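Local coordinates for protein Cd1 (Flavonifractor plautii, PDB 7D39) that binds FMN and probably uses it to reduce the carbon-carbon double bond of flavones and flavonols, the step that starts their breakdown in gut bacteria, at residues Asp81-Ser86 and Lys135-Ser140; Leu4-Gly9 and Asp75-Ala80; Lys167-Glu172 and Arg195-Ala200; Thr100-Phe105 and Ala157-Leu162. All blocks are in the same frame, centred on the assembly; numbering follows the deposited sequence.

In the fold
All four contacts are largely buried, but they build different layers of one flavodoxin-like fold. Interaction 1 joins two inner strands of the parallel sheet and is the one held mainly by backbone hydrogen bonds. Interactions 2 and 3 each lay a helix on the sheet, from opposite faces: 75-80 meets strand 4-7 through apolar groups alone, whereas 195-200 meets 167-172, on an outermost strand of the sheet, through apolar groups plus one amide-carboxylate bond. Interaction 4 is helix against helix, on the same face as interaction 2, and Met-77 touching Phe-105 connects these two. One flank of interaction 4, at Thr-102 and Met-159, is partly exposed. Interaction 1 touches each of the other three; interactions 2 and 3 do not meet.

Interaction 1: Asp81-Ser86 and Lys135-Ser140; sequences DGIVFS and KDKVIS
Ile-83 and Ile-139 lie abreast on two parallel strands, 82-86 and 138-140, neighbours within the five-stranded sheet of a flavodoxin-like fold. Their side chains share one face: CD1 of Ile-139 rests 3.9 Å from CG2 of Ile-83, brought across because CG1 of Ile-139 stands anti to its own backbone N (chi1 -175°). Beneath them runs the parallel bonding pattern, in which one residue reaches two on the partner strand. Ile-83 N donates to Val-138 O over a bent path, 135° at the hydrogen, and the same oxygen receives a CA-H contact from Gly-82 CA at 3.1 Å. Ile-83 O in turn accepts from Ser-140 N at 2.8 Å, and Phe-85 N donates to Ser-140 O; both these bonds are straighter than the first, at 160°. On the isoleucine face Lys-137 adds a methylene, its CD 3.8 Å from Ile-83 CD1, while its CG passes beside Asp-81 O. Bends at the third and fourth torsions fold the chain back to where NZ is hydrogen-bonded to Ala-80 O. With an alanine at Lys-137, Ile-83 CD1 would probably lose its methylene cover and the Ala-80 carbonyl its buried donor. On the other face Ile-197 of helix 184-202 covers Val-84, Val-138 and Ser-140, and there Val-138 CG2 sits 3.7 Å from Gly-82 CA.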
loop_
_atom_site.group_PDB
_atom_site.type_symbol
_atom_site.label_atom_id
_atom_site.label_comp_id
_atom_site.label_asym_id
_atom_site.label_seq_id
_atom_site.Cartn_x
_atom_site.Cartn_y
_atom_site.Cartn_z
ATOM N N ASP A 81 6.797 -12.663 8.234
ATOM C CA ASP A 81 7.596 -11.608 8.841
ATOM C C ASP A 81 7.979 -10.543 7.825
ATOM O O ASP A 81 8.196 -9.385 8.197
ATOM C CB ASP A 81 8.849 -12.202 9.493
ATOM C CG ASP A 81 8.523 -13.311 10.492
ATOM O OD1 ASP A 81 7.868 -13.039 11.532
ATOM O OD2 ASP A 81 8.930 -14.463 10.244
ATOM N N GLY A 82 8.051 -10.917 6.549
ATOM C CA GLY A 82 8.371 -9.994 5.480
ATOM C C GLY A 82 7.698 -10.474 4.212
ATOM O O GLY A 82 7.396 -11.662 4.059
ATOM N N ILE A 83 7.442 -9.527 3.309
ATOM C CA ILE A 83 6.644 -9.766 2.110
ATOM C C ILE A 83 7.310 -9.106 0.915
ATOM O O ILE A 83 7.753 -7.953 0.992
ATOM C CB ILE A 83 5.206 -9.228 2.245
ATOM C CG1 ILE A 83 4.493 -9.833 3.438
ATOM C CG2 ILE A 83 4.417 -9.467 0.984
ATOM C CD1 ILE A 83 3.102 -9.292 3.599
ATOM N N VAL A 84 7.323 -9.828 -0.201
ATOM C CA VAL A 84 7.776 -9.332 -1.494
ATOM C C VAL A 84 6.601 -9.458 -2.453
ATOM O O VAL A 84 6.062 -10.553 -2.647
ATOM C CB VAL A 84 9.003 -10.112 -2.006
ATOM C CG1 VAL A 84 9.569 -9.473 -3.247
ATOM C CG2 VAL A 84 10.046 -10.136 -0.952
ATOM N N PHE A 85 6.182 -8.358 -3.025
ATOM C CA PHE A 85 5.023 -8.261 -3.850
ATOM C C PHE A 85 5.415 -7.756 -5.221
ATOM O O PHE A 85 5.852 -6.645 -5.356
ATOM C CB PHE A 85 4.054 -7.292 -3.192
ATOM C CG PHE A 85 2.637 -7.461 -3.595
ATOM C CD1 PHE A 85 1.640 -7.351 -2.673
ATOM C CD2 PHE A 85 2.303 -7.713 -4.887
ATOM C CE1 PHE A 85 0.347 -7.499 -3.034
ATOM C CE2 PHE A 85 1.010 -7.850 -5.254
ATOM C CZ PHE A 85 0.032 -7.747 -4.338
ATOM N N SER A 86 5.249 -8.579 -6.228
ATOM C CA SER A 86 5.496 -8.201 -7.597
ATOM C C SER A 86 4.231 -7.947 -8.398
ATOM O O SER A 86 3.424 -8.789 -8.504
ATOM C CB SER A 86 6.369 -9.234 -8.272
ATOM O OG SER A 86 6.892 -8.802 -9.469
ATOM N N LYS A 135 1.412 -6.418 14.788
ATOM C CA LYS A 135 2.813 -6.797 14.647
ATOM C C LYS A 135 3.501 -5.965 13.568
ATOM O O LYS A 135 2.968 -5.777 12.474
ATOM C CB LYS A 135 2.892 -8.284 14.294
ATOM C CG LYS A 135 3.934 -9.078 15.041
ATOM C CD LYS A 135 4.467 -10.230 14.174
ATOM C CE LYS A 135 3.339 -11.093 13.596
ATOM N NZ LYS A 135 3.817 -12.094 12.586
ATOM N N ASP A 136 4.694 -5.462 13.876
ATOM C CA ASP A 136 5.488 -4.787 12.856
ATOM C C ASP A 136 5.822 -5.755 11.726
ATOM O O ASP A 136 5.897 -6.967 11.926
ATOM C CB ASP A 136 6.774 -4.233 13.465
ATOM C CG ASP A 136 6.549 -2.939 14.224
ATOM O OD1 ASP A 136 5.668 -2.148 13.822
ATOM O OD2 ASP A 136 7.259 -2.708 15.220
ATOM N N LYS A 137 6.024 -5.211 10.526
ATOM C CA LYS A 137 6.251 -6.038 9.342
ATOM C C LYS A 137 7.022 -5.235 8.302
ATOM O O LYS A 137 6.882 -4.009 8.219
ATOM C CB LYS A 137 4.928 -6.556 8.732
ATOM C CG LYS A 137 5.113 -7.756 7.789
ATOM C CD LYS A 137 3.799 -8.256 7.206
ATOM C CE LYS A 137 2.761 -8.541 8.284
ATOM N NZ LYS A 137 3.256 -9.498 9.321
ATOM N N VAL A 138 7.840 -5.938 7.504
ATOM C CA VAL A 138 8.561 -5.331 6.386
ATOM C C VAL A 138 7.991 -5.860 5.079
ATOM O O VAL A 138 7.523 -7.002 5.002
ATOM C CB VAL A 138 10.085 -5.592 6.442
ATOM C CG1 VAL A 138 10.736 -4.848 7.616
ATOM C CG2 VAL A 138 10.364 -7.077 6.520
ATOM N N ILE A 139 8.044 -5.021 4.043
ATOM C CA ILE A 139 7.481 -5.339 2.736
ATOM C C ILE A 139 8.314 -4.643 1.669
ATOM O O ILE A 139 8.800 -3.527 1.869
ATOM C CB ILE A 139 5.993 -4.927 2.635
ATOM C CG1 ILE A 139 5.389 -5.371 1.295
ATOM C CG2 ILE A 139 5.837 -3.407 2.843
ATOM C CD1 ILE A 139 3.872 -5.583 1.327
ATOM N N SER A 140 8.481 -5.316 0.536
ATOM C CA SER A 140 9.129 -4.743 -0.629
ATOM C C SER A 140 8.267 -4.998 -1.854
ATOM O O SER A 140 7.526 -5.986 -1.923
ATOM C CB SER A 140 10.527 -5.320 -0.831
ATOM O OG SER A 140 11.429 -4.772 0.129
#

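Interaction 2: Leu4-Gly9 and Asp75-Ala80; sequences LGISGG and DKMLDA. With FMN (flavin mononucleotide), chain B.
Met-77, present as selenomethionine, lies across both Leu-4 and Ile-6 at about right angles, and no hydrogen bond joins the two segments. The setting is the beta-alpha-beta crossover of a flavodoxin-like fold: helix 70-79, coming after strand 32-37, passes over strand 2-7 before the chain enters strand 82-88. CG of Met-77 is 3.9 Å from Leu-4 CD2, and its CE is 4.0 Å from Ile-6 CD1. A bend at the last torsion (chi3 88°) turns that methyl over Ile-6, where Phe-105 of helix 96-109 and Ile-83 of the next strand also press on Met-77. Where the helix gives way to the following strand, Ala-80 comes in close, its CB 3.8 Å from Leu-4 CB. Lys-76 meets Leu-4 CD2 with its CB and backbone O; its amino group turns away to a salt bridge with Glu-34. The loop after strand 4-7 leads to the phosphate of FMN. Here Ser-7 and Gly-9 form an ST turn, Gly-9 N donating to Ser-7 OG at 3.3 Å. Gly-9 belongs to the FMN pocket, and any CB on it would collide with the phosphate: its CA already lies 3.5 Å from O1P of FMN.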
loop_
_atom_site.group_PDB
_atom_site.type_symbol
_atom_site.label_atom_id
_atom_site.label_comp_id
_atom_site.label_asym_id
_atom_site.label_seq_id
_atom_site.Cartn_x
_atom_site.Cartn_y
_atom_site.Cartn_z
ATOM N N LEU A 4 6.988 -14.201 2.561
ATOM C CA LEU A 4 5.960 -14.450 1.580
ATOM C C LEU A 4 6.160 -13.653 0.306
ATOM O O LEU A 4 6.287 -12.473 0.330
ATOM C CB LEU A 4 4.580 -14.181 2.164
ATOM C CG LEU A 4 3.339 -14.352 1.297
ATOM C CD1 LEU A 4 3.057 -15.787 0.966
ATOM C CD2 LEU A 4 2.128 -13.724 1.936
ATOM N N GLY A 5 6.183 -14.353 -0.803
ATOM C CA GLY A 5 6.105 -13.771 -2.111
ATOM C C GLY A 5 4.761 -13.847 -2.787
ATOM O O GLY A 5 4.148 -14.870 -2.868
ATOM N N ILE A 6 4.335 -12.720 -3.285
ATOM C CA ILE A 6 3.086 -12.569 -3.981
ATOM C C ILE A 6 3.310 -12.015 -5.380
ATOM O O ILE A 6 4.015 -11.074 -5.550
ATOM C CB ILE A 6 2.107 -11.648 -3.225
ATOM C CG1 ILE A 6 1.907 -12.108 -1.791
ATOM C CG2 ILE A 6 0.823 -11.491 -4.004
ATOM C CD1 ILE A 6 1.185 -11.128 -0.917
ATOM N N SER A 7 2.679 -12.614 -6.363
ATOM C CA SER A 7 2.764 -12.118 -7.727
ATOM C C SER A 7 1.371 -11.838 -8.267
ATOM O O SER A 7 0.475 -12.679 -8.162
ATOM C CB SER A 7 3.487 -13.103 -8.636
ATOM O OG SER A 7 3.216 -12.786 -9.980
ATOM N N GLY A 8 1.195 -10.657 -8.843
ATOM C CA GLY A 8 -0.050 -10.284 -9.482
ATOM C C GLY A 8 -0.064 -10.401 -10.993
ATOM O O GLY A 8 -1.001 -9.896 -11.625
ATOM N N GLY A 9 0.946 -11.032 -11.599
ATOM C CA GLY A 9 0.997 -11.214 -13.034
ATOM C C GLY A 9 0.273 -12.475 -13.469
ATOM O O GLY A 9 -0.413 -13.137 -12.689
ATOM N N ASP A 75 -4.729 -13.489 6.107
ATOM C CA ASP A 75 -4.133 -14.359 7.117
ATOM C C ASP A 75 -2.712 -14.738 6.729
ATOM O O ASP A 75 -1.814 -14.757 7.577
ATOM C CB ASP A 75 -4.965 -15.631 7.326
ATOM C CG ASP A 75 -6.315 -15.367 7.956
ATOM O OD1 ASP A 75 -6.396 -14.624 8.960
ATOM O OD2 ASP A 75 -7.314 -15.920 7.449
ATOM N N LYS A 76 -2.489 -15.054 5.452
ATOM C CA LYS A 76 -1.146 -15.441 5.025
ATOM C C LYS A 76 -0.176 -14.284 5.187
ATOM O O LYS A 76 0.953 -14.468 5.653
ATOM C CB LYS A 76 -1.146 -15.916 3.569
ATOM C CG LYS A 76 -2.069 -17.089 3.235
ATOM C CD LYS A 76 -1.703 -18.364 3.976
ATOM C CE LYS A 76 -0.312 -18.820 3.648
ATOM N NZ LYS A 76 -0.096 -20.211 4.132
HETATM N N MSE A 77 -0.591 -13.085 4.802
HETATM C CA MSE A 77 0.294 -11.946 4.917
HETATM C C MSE A 77 0.615 -11.661 6.382
HETATM O O MSE A 77 1.734 -11.288 6.704
HETATM C CB MSE A 77 -0.317 -10.729 4.251
HETATM C CG MSE A 77 -0.512 -10.916 2.769
HETATM SE SE MSE A 77 -1.565 -9.481 1.938
HETATM C CE MSE A 77 -0.124 -8.212 1.526
ATOM N N LEU A 78 -0.363 -11.869 7.269
ATOM C CA LEU A 78 -0.145 -11.597 8.689
ATOM C C LEU A 78 0.804 -12.605 9.319
ATOM O O LEU A 78 1.500 -12.273 10.283
ATOM C CB LEU A 78 -1.482 -11.588 9.443
ATOM C CG LEU A 78 -2.423 -10.389 9.251
ATOM C CD1 LEU A 78 -3.782 -10.665 9.860
ATOM C CD2 LEU A 78 -1.823 -9.134 9.868
ATOM N N ASP A 79 0.838 -13.834 8.811
ATOM C CA ASP A 79 1.758 -14.837 9.328
ATOM C C ASP A 79 3.188 -14.642 8.851
ATOM O O ASP A 79 4.085 -15.297 9.384
ATOM C CB ASP A 79 1.308 -16.247 8.935
ATOM C CG ASP A 79 0.198 -16.787 9.822
ATOM O OD1 ASP A 79 -0.002 -16.265 10.945
ATOM O OD2 ASP A 79 -0.472 -17.753 9.386
ATOM N N ALA A 80 3.419 -13.788 7.861
ATOM C CA ALA A 80 4.754 -13.582 7.310
ATOM C C ALA A 80 5.486 -12.485 8.070
ATOM O O ALA A 80 4.887 -11.499 8.502
ATOM C CB ALA A 80 4.679 -13.211 5.827
HETATM N N1 FMN B . 3.199 -1.730 -19.225
HETATM C C2 FMN B . 3.772 -0.564 -18.962
HETATM O O2 FMN B . 5.002 -0.660 -18.958
HETATM N N3 FMN B . 3.050 0.569 -18.748
HETATM C C4 FMN B . 1.700 0.495 -18.771
HETATM O O4 FMN B . 0.926 1.419 -18.600
HETATM C C4A FMN B . 1.054 -0.793 -19.068
HETATM N N5 FMN B . -0.247 -0.941 -19.121
HETATM C C5A FMN B . -0.855 -2.105 -19.347
HETATM C C6 FMN B . -2.232 -2.235 -19.387
HETATM C C7 FMN B . -2.841 -3.459 -19.629
HETATM C C7M FMN B . -4.341 -3.580 -19.683
HETATM C C8 FMN B . -1.993 -4.650 -19.877
HETATM C C8M FMN B . -2.637 -5.978 -20.165
HETATM C C9 FMN B . -0.616 -4.507 -19.847
HETATM C C9A FMN B . -0.024 -3.289 -19.582
HETATM N N10 FMN B . 1.369 -3.152 -19.575
HETATM C C10 FMN B . 1.907 -1.920 -19.289
HETATM C "C1'" FMN B . 2.186 -4.344 -19.774
HETATM C "C2'" FMN B . 2.272 -5.174 -18.486
HETATM O "O2'" FMN B . 2.918 -4.492 -17.428
HETATM C "C3'" FMN B . 2.929 -6.556 -18.772
HETATM O "O3'" FMN B . 2.156 -7.311 -19.663
HETATM C "C4'" FMN B . 3.235 -7.347 -17.476
HETATM O "O4'" FMN B . 4.339 -6.813 -16.767
HETATM C "C5'" FMN B . 3.434 -8.820 -17.791
HETATM O "O5'" FMN B . 3.734 -9.576 -16.668
HETATM P P FMN B . 3.509 -11.043 -16.380
HETATM O O1P FMN B . 3.838 -11.290 -15.056
HETATM O O2P FMN B . 2.140 -11.281 -16.590
HETATM O O3P FMN B . 4.449 -11.656 -17.264
#

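Interaction 3: Lys167-Glu172 and Arg195-Ala200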
loop_
_atom_site.group_PDB
_atom_site.type_symbol
_atom_site.label_atom_id
_atom_site.label_comp_id
_atom_site.label_asym_id
_atom_site.label_seq_id
_atom_site.Cartn_x
_atom_site.Cartn_y
_atom_site.Cartn_z
ATOM N N LYS A 167 6.882 -1.362 7.110
ATOM C CA LYS A 167 8.118 -0.685 6.734
ATOM C C LYS A 167 8.563 -1.159 5.351
ATOM O O LYS A 167 8.893 -2.332 5.161
ATOM C CB LYS A 167 9.197 -0.928 7.783
ATOM C CG LYS A 167 10.566 -0.395 7.379
ATOM C CD LYS A 167 11.607 -0.690 8.441
ATOM C CE LYS A 167 11.499 0.259 9.631
ATOM N NZ LYS A 167 11.649 -0.462 10.934
ATOM N N VAL A 168 8.574 -0.241 4.386
ATOM C CA VAL A 168 8.995 -0.554 3.026
ATOM C C VAL A 168 10.511 -0.691 2.976
ATOM O O VAL A 168 11.243 0.177 3.454
ATOM C CB VAL A 168 8.505 0.534 2.057
ATOM C CG1 VAL A 168 8.930 0.238 0.611
ATOM C CG2 VAL A 168 7.002 0.662 2.123
ATOM N N ILE A 169 10.999 -1.772 2.369
ATOM C CA ILE A 169 12.445 -1.910 2.247
ATOM C C ILE A 169 12.902 -1.527 0.843
ATOM O O ILE A 169 13.763 -0.650 0.677
ATOM C CB ILE A 169 12.902 -3.324 2.640
ATOM C CG1 ILE A 169 12.365 -3.679 4.030
ATOM C CG2 ILE A 169 14.430 -3.431 2.590
ATOM C CD1 ILE A 169 12.919 -2.814 5.167
ATOM N N ASP A 170 12.325 -2.160 -0.171
ATOM C CA ASP A 170 12.553 -1.776 -1.553
ATOM C C ASP A 170 11.225 -1.479 -2.237
ATOM O O ASP A 170 10.179 -1.984 -1.831
ATOM C CB ASP A 170 13.315 -2.870 -2.316
ATOM C CG ASP A 170 14.813 -2.803 -2.059
ATOM O OD1 ASP A 170 15.420 -1.793 -2.473
ATOM O OD2 ASP A 170 15.361 -3.741 -1.433
ATOM N N ASN A 171 11.273 -0.637 -3.285
ATOM C CA ASN A 171 10.084 -0.262 -4.045
ATOM C C ASN A 171 10.552 0.051 -5.473
ATOM O O ASN A 171 10.709 1.195 -5.891
ATOM C CB ASN A 171 9.354 0.915 -3.401
ATOM C CG ASN A 171 8.045 1.179 -4.044
ATOM O OD1 ASN A 171 7.722 0.569 -5.055
ATOM N ND2 ASN A 171 7.268 2.092 -3.476
ATOM N N GLU A 172 10.777 -1.005 -6.247
ATOM C CA GLU A 172 11.549 -0.939 -7.482
ATOM C C GLU A 172 10.632 -1.023 -8.701
ATOM O O GLU A 172 9.647 -1.763 -8.697
ATOM C CB GLU A 172 12.587 -2.070 -7.518
ATOM C CG GLU A 172 13.594 -2.010 -8.658
ATOM C CD GLU A 172 14.581 -0.892 -8.492
ATOM O OE1 GLU A 172 14.205 0.288 -8.701
ATOM O OE2 GLU A 172 15.733 -1.195 -8.135
ATOM N N ARG A 195 17.253 -10.783 -0.892
ATOM C CA ARG A 195 18.205 -10.724 0.217
ATOM C C ARG A 195 17.823 -9.611 1.194
ATOM O O ARG A 195 17.827 -9.806 2.413
ATOM C CB ARG A 195 19.638 -10.511 -0.298
ATOM C CG ARG A 195 20.328 -11.739 -0.907
ATOM C CD ARG A 195 21.636 -11.315 -1.578
ATOM N NE ARG A 195 22.506 -12.437 -1.926
ATOM C CZ ARG A 195 23.472 -12.387 -2.846
ATOM N NH1 ARG A 195 23.683 -11.264 -3.530
ATOM N NH2 ARG A 195 24.221 -13.459 -3.093
ATOM N N ASN A 196 17.485 -8.436 0.666
ATOM C CA ASN A 196 17.123 -7.305 1.513
ATOM C C ASN A 196 15.917 -7.615 2.395
ATOM O O ASN A 196 15.981 -7.463 3.622
ATOM C CB ASN A 196 16.866 -6.082 0.641
ATOM C CG ASN A 196 18.122 -5.584 -0.008
ATOM O OD1 ASN A 196 19.185 -6.134 0.230
ATOM N ND2 ASN A 196 18.016 -4.552 -0.829
ATOM N N ILE A 197 14.799 -8.044 1.802
ATOM C CA ILE A 197 13.624 -8.292 2.633
ATOM C C ILE A 197 13.947 -9.319 3.715
ATOM O O ILE A 197 13.461 -9.219 4.850
ATOM C CB ILE A 197 12.419 -8.720 1.769
ATOM C CG1 ILE A 197 11.121 -8.621 2.568
ATOM C CG2 ILE A 197 12.571 -10.131 1.285
ATOM C CD1 ILE A 197 10.815 -7.225 3.087
ATOM N N ALA A 198 14.806 -10.288 3.402
ATOM C CA ALA A 198 15.152 -11.319 4.371
ATOM C C ALA A 198 15.966 -10.748 5.525
ATOM O O ALA A 198 15.678 -11.022 6.693
ATOM C CB ALA A 198 15.911 -12.455 3.680
ATOM N N GLU A 199 17.000 -9.961 5.222
ATOM C CA GLU A 199 17.780 -9.352 6.295
ATOM C C GLU A 199 16.893 -8.468 7.156
ATOM O O GLU A 199 16.941 -8.536 8.388
ATOM C CB GLU A 199 18.941 -8.535 5.731
ATOM C CG GLU A 199 19.885 -9.287 4.821
ATOM C CD GLU A 199 20.737 -10.275 5.567
ATOM O OE1 GLU A 199 20.193 -11.006 6.419
ATOM O OE2 GLU A 199 21.958 -10.313 5.313
ATOM N N ALA A 200 16.066 -7.635 6.513
ATOM C CA ALA A 200 15.201 -6.712 7.238
ATOM C C ALA A 200 14.325 -7.446 8.234
ATOM O O ALA A 200 14.142 -6.989 9.361
ATOM C CB ALA A 200 14.332 -5.929 6.253
#
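Asp-170 OD2 accepts a short, nearly straight bond from Asn-196 ND2, 2.8 Å with 167° at the hydrogen. The pair ties strand 167-172, part of an outermost strand of the parallel sheet in this flavodoxin-like fold, to helix 184-202, whose segment 195-200 runs almost antiparallel to it. The carboxylate uses its syn lone pair and meets the N-H close to the amide plane. The two flat groups are nearly coplanar, so the bond lies flat although the side chains themselves cross at about a right angle. Second-shell contacts to the other oxygens are weaker: Gln-192 makes a weak bond to Asn-196 OD1, and Arg-189 a long, weak ion pair with Asp-170 OD1. Next to this polar pair the contact becomes purely apolar. Ile-169 also points at the helix, although it directly precedes Asp-170 in the strand; its helical psi of -55° breaks the usual alternation, consistent with a beta bulge. Its CG1 branch stands anti to the carbonyl carbon (chi1 -53°) and the CG2 branch anti to the backbone N, which spreads them over different parts of the helix. CG2 comes 4.1 Å from Asn-196 CB, CG1 4.0 Å from Ile-197 CD1, and CD1 3.6 Å from Ala-200 CB. On the neighbouring strand 138-144, Ser-140 OG is hydrogen-bonded to Asp-170 N, at the irregular position. Ala-200 has no more than a methyl to offer, and that CB also lies 3.7 Å from Ile-169 CG1.

Interaction 4: Thr100-Phe105 and Ala157-Leu162; sequences TITDRF and AGMLAL
Leu-160 drives one methyl, CD1, onto the face of the Phe-105 ring, and this is where the contact is tight. The carbon sits 3.6 Å from the ring centroid and 11° off its normal, a CH-pi contact placed over the middle of the ring. The same CD1 also touches Ile-101 CG2 at 4.1 Å, roughly at a right angle to the direction of the ring. With chi1 at 175°, CG of Leu-160 points opposite the main-chain N and reaches the other helix. Were Phe-105 cut back to an alanine, the methyl is likely to lose its aromatic cover, with a gap opened toward Phe-70, Leu-74 and Met-77 of helix 70-79. Helices 96-109 and 153-162 each follow a strand of the parallel sheet, as in the alternating beta-alpha order of flavodoxin-like folds, and pack side by side on one of its faces; their segments 100-105 and 157-162 run nearly parallel, at 21°, with axes 9.2 Å apart. Thr-102 OG1, hydrogen-bonded to Phe-98 O one turn back in its own helix, still touches Leu-160 CB at 3.7 Å. Beyond it, toward the partly exposed flank, the fit loosens: Thr-102 CG2 comes no nearer than 4.2 Å to CG of Met-159, a selenomethionine whose selenium and methyl turn off from Thr-102.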
loop_
_atom_site.group_PDB
_atom_site.type_symbol
_atom_site.label_atom_id
_atom_site.label_comp_id
_atom_site.label_asym_id
_atom_site.label_seq_id
_atom_site.Cartn_x
_atom_site.Cartn_y
_atom_site.Cartn_z
ATOM N N THR A 100 -7.614 -3.005 -5.561
ATOM C CA THR A 100 -8.684 -3.602 -4.768
ATOM C C THR A 100 -8.158 -4.134 -3.443
ATOM O O THR A 100 -8.778 -3.923 -2.399
ATOM C CB THR A 100 -9.357 -4.712 -5.566
ATOM O OG1 THR A 100 -10.154 -4.112 -6.572
ATOM C CG2 THR A 100 -10.262 -5.561 -4.696
ATOM N N ILE A 101 -7.006 -4.811 -3.469
ATOM C CA ILE A 101 -6.379 -5.243 -2.227
ATOM C C ILE A 101 -6.112 -4.045 -1.324
ATOM O O ILE A 101 -6.333 -4.102 -0.109
ATOM C CB ILE A 101 -5.093 -6.042 -2.531
ATOM C CG1 ILE A 101 -5.466 -7.407 -3.116
ATOM C CG2 ILE A 101 -4.233 -6.205 -1.276
ATOM C CD1 ILE A 101 -4.320 -8.113 -3.832
ATOM N N THR A 102 -5.651 -2.934 -1.904
ATOM C CA THR A 102 -5.455 -1.724 -1.113
ATOM C C THR A 102 -6.784 -1.212 -0.540
ATOM O O THR A 102 -6.875 -0.891 0.645
ATOM C CB THR A 102 -4.767 -0.641 -1.961
ATOM O OG1 THR A 102 -3.497 -1.107 -2.442
ATOM C CG2 THR A 102 -4.526 0.598 -1.138
ATOM N N ASP A 103 -7.826 -1.119 -1.371
ATOM C CA ASP A 103 -9.129 -0.703 -0.856
ATOM C C ASP A 103 -9.531 -1.560 0.326
ATOM O O ASP A 103 -10.070 -1.059 1.314
ATOM C CB ASP A 103 -10.221 -0.812 -1.927
ATOM C CG ASP A 103 -9.951 0.042 -3.160
ATOM O OD1 ASP A 103 -9.125 0.980 -3.094
ATOM O OD2 ASP A 103 -10.591 -0.239 -4.199
ATOM N N ARG A 104 -9.281 -2.859 0.242
ATOM C CA ARG A 104 -9.821 -3.763 1.237
ATOM C C ARG A 104 -8.928 -3.906 2.456
ATOM O O ARG A 104 -9.362 -4.499 3.446
ATOM C CB ARG A 104 -10.109 -5.114 0.584
ATOM C CG ARG A 104 -11.332 -4.944 -0.293
ATOM C CD ARG A 104 -11.848 -6.195 -0.855
ATOM N NE ARG A 104 -12.358 -7.114 0.148
ATOM C CZ ARG A 104 -12.692 -8.359 -0.165
ATOM N NH1 ARG A 104 -12.555 -8.760 -1.415
ATOM N NH2 ARG A 104 -13.149 -9.196 0.750
ATOM N N PHE A 105 -7.707 -3.371 2.414
ATOM C CA PHE A 105 -6.915 -3.259 3.631
ATOM C C PHE A 105 -7.530 -2.254 4.597
ATOM O O PHE A 105 -7.378 -2.394 5.812
ATOM C CB PHE A 105 -5.476 -2.843 3.300
ATOM C CG PHE A 105 -4.494 -3.988 3.265
ATOM C CD1 PHE A 105 -4.817 -5.189 2.643
ATOM C CD2 PHE A 105 -3.236 -3.857 3.840
ATOM C CE1 PHE A 105 -3.896 -6.243 2.612
ATOM C CE2 PHE A 105 -2.322 -4.903 3.815
ATOM C CZ PHE A 105 -2.651 -6.099 3.190
ATOM N N ALA A 157 2.146 1.313 -4.929
ATOM C CA ALA A 157 2.699 0.304 -4.036
ATOM C C ALA A 157 2.791 0.849 -2.618
ATOM O O ALA A 157 2.352 0.209 -1.657
ATOM C CB ALA A 157 4.070 -0.153 -4.537
ATOM N N GLY A 158 3.349 2.045 -2.476
ATOM C CA GLY A 158 3.438 2.649 -1.164
ATOM C C GLY A 158 2.089 2.789 -0.485
ATOM O O GLY A 158 1.994 2.682 0.734
HETATM N N MSE A 159 1.062 3.065 -1.241
HETATM C CA MSE A 159 -0.254 3.132 -0.704
HETATM C C MSE A 159 -0.660 1.897 0.082
HETATM O O MSE A 159 -1.239 2.054 1.111
HETATM C CB MSE A 159 -1.220 3.469 -1.810
HETATM C CG MSE A 159 -2.366 4.242 -1.228
HETATM SE SE MSE A 159 -1.947 6.017 -0.486
HETATM C CE MSE A 159 -1.367 6.871 -2.056
ATOM N N LEU A 160 -0.385 0.702 -0.404
ATOM C CA LEU A 160 -0.742 -0.534 0.283
ATOM C C LEU A 160 -0.051 -0.626 1.642
ATOM O O LEU A 160 -0.677 -0.991 2.644
ATOM C CB LEU A 160 -0.401 -1.737 -0.593
ATOM C CG LEU A 160 -0.621 -3.089 0.098
ATOM C CD1 LEU A 160 -2.097 -3.233 0.466
ATOM C CD2 LEU A 160 -0.190 -4.256 -0.772
ATOM N N ALA A 161 1.239 -0.282 1.695
ATOM C CA ALA A 161 1.989 -0.319 2.950
ATOM C C ALA A 161 1.534 0.767 3.916
ATOM O O ALA A 161 1.620 0.582 5.137
ATOM C CB ALA A 161 3.486 -0.160 2.682
ATOM N N LEU A 162 1.053 1.893 3.385
ATOM C CA LEU A 162 0.744 3.055 4.213
ATOM C C LEU A 162 -0.342 2.752 5.233
ATOM O O LEU A 162 -0.296 3.250 6.363
ATOM C CB LEU A 162 0.320 4.225 3.325
ATOM C CG LEU A 162 -0.132 5.500 4.022
ATOM C CD1 LEU A 162 0.149 6.680 3.120
ATOM C CD2 LEU A 162 -1.613 5.427 4.336
#